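Local coordinates for glycosyltransferase Gtf1 (Streptococcus pneumoniae, PDB 4PQG), which belongs to the GT-B class of glycosyltransferases, with an extended beta-sheet domain beside its Rossmann-like domains, and holds uridine-5'-diphosphate in this structure, at residues L337-I351 / L373-I387. Numbering follows the deposited sequence.
Sequences LAKEKHIDWLVKAVI and LLREIIANHQAEDYI. With UDP (uridine-5'-diphosphate), chain C.
Ile377 is the knob of this contact: its side chain drops into the hole formed by Asp344, Val347, Lys348 and Ile351 on the facing helix. With CG1 beside the backbone N (chi1 -60°), the two arms of Ile377 divide the work. CD1 reaches Asp344 CB at 3.5 Å, while CG2 lies 3.7 Å from Val347 CG1 and also meets Ile351 CD1. The aliphatic chain of Lys348 crosses the knob at about a right angle and runs on, extended, to a salt bridge with Glu458. One turn earlier, Leu374 forks over the start of helix 343-351: its CD2 packs 3.6 Å from Asp344 N, and its CD1 meets Ile343 CG2.

At the far end Ile351 fills the corner between His381 and Tyr386. Its CD1 sits over one face of the imidazole, a CH-pi contact 4.0 Å from the ring centroid. The rotation of that ring is fixed from its edge, where ND1 donates a fairly straight bond (161°) to Ile377 O, with the acceptor almost in the ring plane. Tyr386 instead brings its rim: OH lies 3.4 Å from Ile351 CA, and CE1 touches Val350 CG1. Ile387 CD1 closes the floor against Val347, Val350 and Ile351. The chain reaches these last residues through a Schellman motif, with Gln382 at C-prime and Ala383 N bonded to Ile378 O.

No hydrogen bond joins the two segments; aliphatic carbons make most of the contact, Asp344 lending CB and Lys348 its chain carbons. Lys341, in the turn leading into helix 343-351, gives NZ to O1B of UDP at 2.8 Å and pairs with Glu412. The helices run nearly parallel, 13° apart, in a Rossmann-like domain; strand 361-365 lies against Ile343, Val347 and Val350, edge strand 387-391 begins at Ile387, and helix 458-474 packs against Trp345, Leu346 and Ala349.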
loop_
_atom_site.group_PDB
_atom_site.type_symbol
_atom_site.label_atom_id
_atom_site.label_comp_id
_atom_site.label_asym_id
_atom_site.label_seq_id
_atom_site.Cartn_x
_atom_site.Cartn_y
_atom_site.Cartn_z
ATOM N N LEU A 337 -0.251 11.444 -3.423
ATOM C CA LEU A 337 0.009 12.879 -3.507
ATOM C C LEU A 337 1.027 13.275 -2.443
ATOM O O LEU A 337 0.698 13.845 -1.400
ATOM C CB LEU A 337 -1.289 13.684 -3.407
ATOM C CG LEU A 337 -2.482 13.166 -4.214
ATOM C CD1 LEU A 337 -3.687 14.079 -3.988
ATOM C CD2 LEU A 337 -2.192 12.997 -5.717
ATOM N N ALA A 338 2.278 12.952 -2.741
ATOM C CA ALA A 338 3.338 12.990 -1.781
ATOM C C ALA A 338 4.438 13.821 -2.396
ATOM O O ALA A 338 4.571 13.854 -3.619
ATOM C CB ALA A 338 3.836 11.565 -1.489
ATOM N N LYS A 339 5.217 14.488 -1.545
ATOM C CA LYS A 339 6.288 15.382 -1.993
ATOM C C LYS A 339 7.223 14.743 -3.007
ATOM O O LYS A 339 7.507 15.362 -4.024
ATOM C CB LYS A 339 7.105 15.893 -0.800
ATOM C CG LYS A 339 6.355 16.873 0.064
ATOM C CD LYS A 339 7.232 17.419 1.186
ATOM C CE LYS A 339 6.526 18.557 1.916
ATOM N NZ LYS A 339 5.094 18.248 2.170
ATOM N N GLU A 340 7.667 13.505 -2.742
ATOM C CA GLU A 340 8.627 12.798 -3.616
ATOM C C GLU A 340 8.120 12.533 -5.052
ATOM O O GLU A 340 8.911 12.168 -5.941
ATOM C CB GLU A 340 9.118 11.483 -2.965
ATOM C CG GLU A 340 8.044 10.384 -2.893
ATOM C CD GLU A 340 8.435 9.187 -2.027
ATOM O OE1 GLU A 340 9.620 9.073 -1.617
ATOM O OE2 GLU A 340 7.551 8.341 -1.755
ATOM N N LYS A 341 6.818 12.713 -5.276
ATOM C CA LYS A 341 6.234 12.574 -6.627
ATOM C C LYS A 341 6.196 13.920 -7.383
ATOM O O LYS A 341 6.002 13.945 -8.595
ATOM C CB LYS A 341 4.811 11.980 -6.560
ATOM C CG LYS A 341 4.709 10.604 -5.881
ATOM C CD LYS A 341 5.320 9.472 -6.730
ATOM C CE LYS A 341 5.295 8.142 -5.983
ATOM N NZ LYS A 341 5.458 6.946 -6.870
ATOM N N HIS A 342 6.362 15.025 -6.648
ATOM C CA HIS A 342 6.457 16.383 -7.217
ATOM C C HIS A 342 5.406 16.695 -8.235
ATOM O O HIS A 342 5.704 17.291 -9.286
ATOM C CB HIS A 342 7.830 16.620 -7.848
ATOM C CG HIS A 342 8.978 16.280 -6.945
ATOM N ND1 HIS A 342 9.438 17.132 -6.002
ATOM C CD2 HIS A 342 9.758 15.131 -6.858
ATOM C CE1 HIS A 342 10.469 16.557 -5.348
ATOM N NE2 HIS A 342 10.667 15.333 -5.877
ATOM N N ILE A 343 4.165 16.313 -7.946
ATOM C CA ILE A 343 3.071 16.563 -8.878
ATOM C C ILE A 343 2.912 18.065 -9.128
ATOM O O ILE A 343 2.467 18.466 -10.209
ATOM C CB ILE A 343 1.764 15.878 -8.440
ATOM C CG1 ILE A 343 1.952 14.355 -8.414
ATOM C CG2 ILE A 343 0.628 16.213 -9.397
ATOM C CD1 ILE A 343 0.826 13.613 -7.733
ATOM N N ASP A 344 3.331 18.886 -8.160
ATOM C CA ASP A 344 3.245 20.343 -8.326
ATOM C C ASP A 344 4.042 20.840 -9.525
ATOM O O ASP A 344 3.592 21.733 -10.241
ATOM C CB ASP A 344 3.610 21.101 -7.046
ATOM C CG ASP A 344 4.986 20.746 -6.528
ATOM O OD1 ASP A 344 5.258 19.532 -6.381
ATOM O OD2 ASP A 344 5.787 21.676 -6.266
ATOM N N TRP A 345 5.210 20.243 -9.758
ATOM C CA TRP A 345 5.983 20.518 -10.965
ATOM C C TRP A 345 5.222 20.181 -12.213
ATOM O O TRP A 345 5.264 20.950 -13.184
ATOM C CB TRP A 345 7.331 19.800 -10.943
ATOM C CG TRP A 345 8.240 20.201 -9.802
ATOM C CD1 TRP A 345 8.128 21.309 -8.971
ATOM C CD2 TRP A 345 9.466 19.519 -9.355
ATOM N NE1 TRP A 345 9.150 21.344 -8.061
ATOM C CE2 TRP A 345 9.986 20.307 -8.230
ATOM C CE3 TRP A 345 10.141 18.367 -9.741
ATOM C CZ2 TRP A 345 11.138 19.946 -7.546
ATOM C CZ3 TRP A 345 11.298 18.000 -9.038
ATOM C CH2 TRP A 345 11.787 18.781 -7.967
ATOM N N LEU A 346 4.505 19.050 -12.216
ATOM C CA LEU A 346 3.691 18.680 -13.375
ATOM C C LEU A 346 2.546 19.655 -13.625
ATOM O O LEU A 346 2.262 20.007 -14.785
ATOM C CB LEU A 346 3.110 17.261 -13.239
ATOM C CG LEU A 346 4.127 16.119 -13.179
ATOM C CD1 LEU A 346 3.384 14.798 -13.028
ATOM C CD2 LEU A 346 4.994 16.123 -14.435
ATOM N N VAL A 347 1.871 20.066 -12.553
ATOM C CA VAL A 347 0.761 20.999 -12.689
ATOM C C VAL A 347 1.247 22.308 -13.340
ATOM O O VAL A 347 0.659 22.763 -14.334
ATOM C CB VAL A 347 0.027 21.256 -11.342
ATOM C CG1 VAL A 347 -0.972 22.398 -11.468
ATOM C CG2 VAL A 347 -0.701 20.000 -10.878
ATOM N N LYS A 348 2.324 22.888 -12.806
ATOM C CA LYS A 348 2.937 24.105 -13.388
ATOM C C LYS A 348 3.406 23.949 -14.847
ATOM O O LYS A 348 3.286 24.878 -15.660
ATOM C CB LYS A 348 4.074 24.613 -12.503
ATOM C CG LYS A 348 3.607 24.944 -11.092
ATOM C CD LYS A 348 4.619 25.776 -10.328
ATOM C CE LYS A 348 4.031 26.258 -9.012
ATOM N NZ LYS A 348 4.939 27.264 -8.393
ATOM N N ALA A 349 3.927 22.767 -15.176
ATOM C CA ALA A 349 4.317 22.444 -16.540
ATOM C C ALA A 349 3.103 22.411 -17.467
ATOM O O ALA A 349 3.154 22.949 -18.589
ATOM C CB ALA A 349 5.057 21.116 -16.584
ATOM N N VAL A 350 2.019 21.800 -16.993
ATOM C CA VAL A 350 0.785 21.695 -17.771
ATOM C C VAL A 350 0.148 23.073 -17.986
ATOM O O VAL A 350 -0.276 23.373 -19.096
ATOM C CB VAL A 350 -0.206 20.657 -17.184
ATOM C CG1 VAL A 350 -1.541 20.668 -17.924
ATOM C CG2 VAL A 350 0.405 19.267 -17.265
ATOM N N ILE A 351 0.108 23.903 -16.942
ATOM C CA ILE A 351 -0.342 25.302 -17.064
ATOM C C ILE A 351 0.414 26.040 -18.174
ATOM O O ILE A 351 -0.188 26.777 -18.958
ATOM C CB ILE A 351 -0.216 26.077 -15.725
ATOM C CG1 ILE A 351 -1.178 25.500 -14.684
ATOM C CG2 ILE A 351 -0.467 27.582 -15.910
ATOM C CD1 ILE A 351 -0.802 25.876 -13.262
ATOM N N LEU A 373 -1.721 21.845 -1.533
ATOM C CA LEU A 373 -0.863 22.592 -2.443
ATOM C C LEU A 373 -1.368 22.533 -3.890
ATOM O O LEU A 373 -1.423 23.559 -4.569
ATOM C CB LEU A 373 0.602 22.127 -2.337
ATOM C CG LEU A 373 1.601 22.715 -3.340
ATOM C CD1 LEU A 373 1.628 24.244 -3.279
ATOM C CD2 LEU A 373 3.003 22.152 -3.125
ATOM N N LEU A 374 -1.765 21.347 -4.350
ATOM C CA LEU A 374 -2.178 21.174 -5.736
ATOM C C LEU A 374 -3.430 22.004 -6.091
ATOM O O LEU A 374 -3.464 22.658 -7.133
ATOM C CB LEU A 374 -2.372 19.694 -6.071
ATOM C CG LEU A 374 -1.162 18.758 -5.969
ATOM C CD1 LEU A 374 -1.571 17.364 -6.441
ATOM C CD2 LEU A 374 0.045 19.266 -6.757
ATOM N N ARG A 375 -4.436 21.964 -5.215
ATOM C CA ARG A 375 -5.625 22.806 -5.323
ATOM C C ARG A 375 -5.289 24.303 -5.339
ATOM O O ARG A 375 -5.909 25.076 -6.071
ATOM C CB ARG A 375 -6.581 22.515 -4.166
ATOM C CG ARG A 375 -7.326 21.206 -4.309
ATOM C CD ARG A 375 -8.513 21.116 -3.368
ATOM N NE ARG A 375 -8.103 20.757 -2.009
ATOM C CZ ARG A 375 -8.061 19.513 -1.526
ATOM N NH1 ARG A 375 -7.677 19.310 -0.275
ATOM N NH2 ARG A 375 -8.408 18.472 -2.281
ATOM N N GLU A 376 -4.316 24.696 -4.523
ATOM C CA GLU A 376 -3.859 26.074 -4.449
ATOM C C GLU A 376 -3.234 26.551 -5.775
ATOM O O GLU A 376 -3.585 27.627 -6.265
ATOM C CB GLU A 376 -2.902 26.239 -3.269
ATOM C CG GLU A 376 -2.161 27.560 -3.200
ATOM C CD GLU A 376 -1.059 27.529 -2.146
ATOM O OE1 GLU A 376 -1.372 27.252 -0.969
ATOM O OE2 GLU A 376 0.118 27.773 -2.500
ATOM N N ILE A 377 -2.335 25.748 -6.346
ATOM C CA ILE A 377 -1.730 26.042 -7.644
ATOM C C ILE A 377 -2.787 26.157 -8.756
ATOM O O ILE A 377 -2.767 27.107 -9.553
ATOM C CB ILE A 377 -0.650 24.994 -8.034
ATOM C CG1 ILE A 377 0.463 24.967 -6.985
ATOM C CG2 ILE A 377 -0.061 25.296 -9.410
ATOM C CD1 ILE A 377 1.409 23.794 -7.111
ATOM N N ILE A 378 -3.706 25.197 -8.793
ATOM C CA ILE A 378 -4.782 25.177 -9.770
ATOM C C ILE A 378 -5.674 26.420 -9.634
ATOM O O ILE A 378 -5.975 27.081 -10.639
ATOM C CB ILE A 378 -5.596 23.871 -9.654
ATOM C CG1 ILE A 378 -4.703 22.673 -9.992
ATOM C CG2 ILE A 378 -6.819 23.889 -10.560
ATOM C CD1 ILE A 378 -5.277 21.337 -9.543
ATOM N N ALA A 379 -6.073 26.744 -8.402
ATOM C CA ALA A 379 -6.887 27.936 -8.148
ATOM C C ALA A 379 -6.169 29.199 -8.617
ATOM O O ALA A 379 -6.751 29.999 -9.351
ATOM C CB ALA A 379 -7.247 28.054 -6.676
ATOM N N ASN A 380 -4.911 29.357 -8.196
ATOM C CA ASN A 380 -4.087 30.525 -8.525
ATOM C C ASN A 380 -3.929 30.800 -10.015
ATOM O O ASN A 380 -3.702 31.952 -10.411
ATOM C CB ASN A 380 -2.694 30.416 -7.890
ATOM C CG ASN A 380 -2.717 30.617 -6.384
ATOM O OD1 ASN A 380 -3.720 31.054 -5.825
ATOM N ND2 ASN A 380 -1.602 30.291 -5.718
ATOM N N HIS A 381 -4.028 29.747 -10.829
ATOM C CA HIS A 381 -3.907 29.882 -12.280
ATOM C C HIS A 381 -5.226 29.722 -13.004
ATOM O O HIS A 381 -5.262 29.671 -14.233
ATOM C CB HIS A 381 -2.825 28.938 -12.821
ATOM C CG HIS A 381 -1.414 29.327 -12.407
ATOM N ND1 HIS A 381 -0.878 28.977 -11.215
ATOM C CD2 HIS A 381 -0.440 30.072 -13.066
ATOM C CE1 HIS A 381 0.371 29.471 -11.122
ATOM N NE2 HIS A 381 0.639 30.135 -12.254
ATOM N N GLN A 382 -6.321 29.666 -12.242
ATOM C CA GLN A 382 -7.669 29.420 -12.780
ATOM C C GLN A 382 -7.706 28.219 -13.735
ATOM O O GLN A 382 -8.318 28.261 -14.809
ATOM C CB GLN A 382 -8.258 30.693 -13.421
ATOM C CG GLN A 382 -8.623 31.768 -12.399
ATOM C CD GLN A 382 -8.786 33.166 -13.000
ATOM O OE1 GLN A 382 -9.416 33.352 -14.052
ATOM N NE2 GLN A 382 -8.240 34.160 -12.309
ATOM N N ALA A 383 -7.058 27.137 -13.322
ATOM C CA ALA A 383 -6.892 25.980 -14.181
ATOM C C ALA A 383 -7.897 24.857 -13.891
ATOM O O ALA A 383 -7.802 23.771 -14.463
ATOM C CB ALA A 383 -5.453 25.476 -14.096
ATOM N N GLU A 384 -8.873 25.135 -13.031
ATOM C CA GLU A 384 -9.888 24.142 -12.634
ATOM C C GLU A 384 -10.577 23.396 -13.778
ATOM O O GLU A 384 -10.953 22.244 -13.620
ATOM C CB GLU A 384 -10.965 24.767 -11.733
ATOM C CG GLU A 384 -10.454 25.282 -10.395
ATOM C CD GLU A 384 -10.194 26.776 -10.409
ATOM O OE1 GLU A 384 -9.864 27.322 -11.478
ATOM O OE2 GLU A 384 -10.319 27.412 -9.344
ATOM N N ASP A 385 -10.763 24.060 -14.915
ATOM C CA ASP A 385 -11.502 23.470 -16.023
ATOM C C ASP A 385 -10.700 22.432 -16.792
ATOM O O ASP A 385 -11.283 21.616 -17.502
ATOM C CB ASP A 385 -12.047 24.553 -16.972
ATOM C CG ASP A 385 -13.226 25.316 -16.374
ATOM O OD1 ASP A 385 -13.802 24.857 -15.357
ATOM O OD2 ASP A 385 -13.580 26.382 -16.923
ATOM N N TYR A 386 -9.378 22.448 -16.633
ATOM C CA TYR A 386 -8.515 21.518 -17.367
ATOM C C TYR A 386 -7.500 20.708 -16.536
ATOM O O TYR A 386 -6.841 19.805 -17.075
ATOM C CB TYR A 386 -7.842 22.227 -18.548
ATOM C CG TYR A 386 -6.735 23.216 -18.222
ATOM C CD1 TYR A 386 -5.399 22.838 -18.305
ATOM C CD2 TYR A 386 -7.022 24.545 -17.891
ATOM C CE1 TYR A 386 -4.374 23.735 -18.030
ATOM C CE2 TYR A 386 -5.999 25.457 -17.621
ATOM C CZ TYR A 386 -4.679 25.042 -17.694
ATOM O OH TYR A 386 -3.650 25.920 -17.437
ATOM N N ILE A 387 -7.362 21.047 -15.253
ATOM C CA ILE A 387 -6.560 20.253 -14.304
ATOM C C ILE A 387 -7.427 19.881 -13.097
ATOM O O ILE A 387 -7.968 20.769 -12.411
ATOM C CB ILE A 387 -5.268 20.980 -13.841
ATOM C CG1 ILE A 387 -4.436 21.427 -15.047
ATOM C CG2 ILE A 387 -4.412 20.059 -12.964
ATOM C CD1 ILE A 387 -3.282 22.360 -14.727
HETATM N N1 UDP C . -3.100 3.503 -7.453
HETATM C C2 UDP C . -4.493 3.288 -7.529
HETATM N N3 UDP C . -5.300 4.330 -7.675
HETATM C C4 UDP C . -4.849 5.590 -7.748
HETATM C C5 UDP C . -3.477 5.847 -7.670
HETATM C C6 UDP C . -2.609 4.759 -7.524
HETATM O O2 UDP C . -4.978 2.131 -7.473
HETATM O O4 UDP C . -5.679 6.516 -7.889
HETATM C "C1'" UDP C . -2.228 2.325 -7.332
HETATM C "C2'" UDP C . -1.543 2.084 -8.675
HETATM O "O2'" UDP C . -2.325 1.299 -9.597
HETATM C "C3'" UDP C . -0.239 1.392 -8.318
HETATM C "C4'" UDP C . 0.035 1.844 -6.886
HETATM O "O4'" UDP C . -1.142 2.527 -6.426
HETATM O "O3'" UDP C . -0.399 -0.032 -8.341
HETATM C "C5'" UDP C . 1.211 2.815 -6.788
HETATM O "O5'" UDP C . 2.409 2.091 -7.010
HETATM P PA UDP C . 3.740 2.814 -7.541
HETATM O O1A UDP C . 4.834 1.786 -7.650
HETATM O O2A UDP C . 3.347 3.586 -8.777
HETATM O O3A UDP C . 4.068 4.016 -6.515
HETATM P PB UDP C . 4.436 4.002 -4.948
HETATM O O1B UDP C . 5.548 5.019 -4.831
HETATM O O2B UDP C . 3.145 4.388 -4.244
HETATM O O3B UDP C . 4.936 2.603 -4.640
#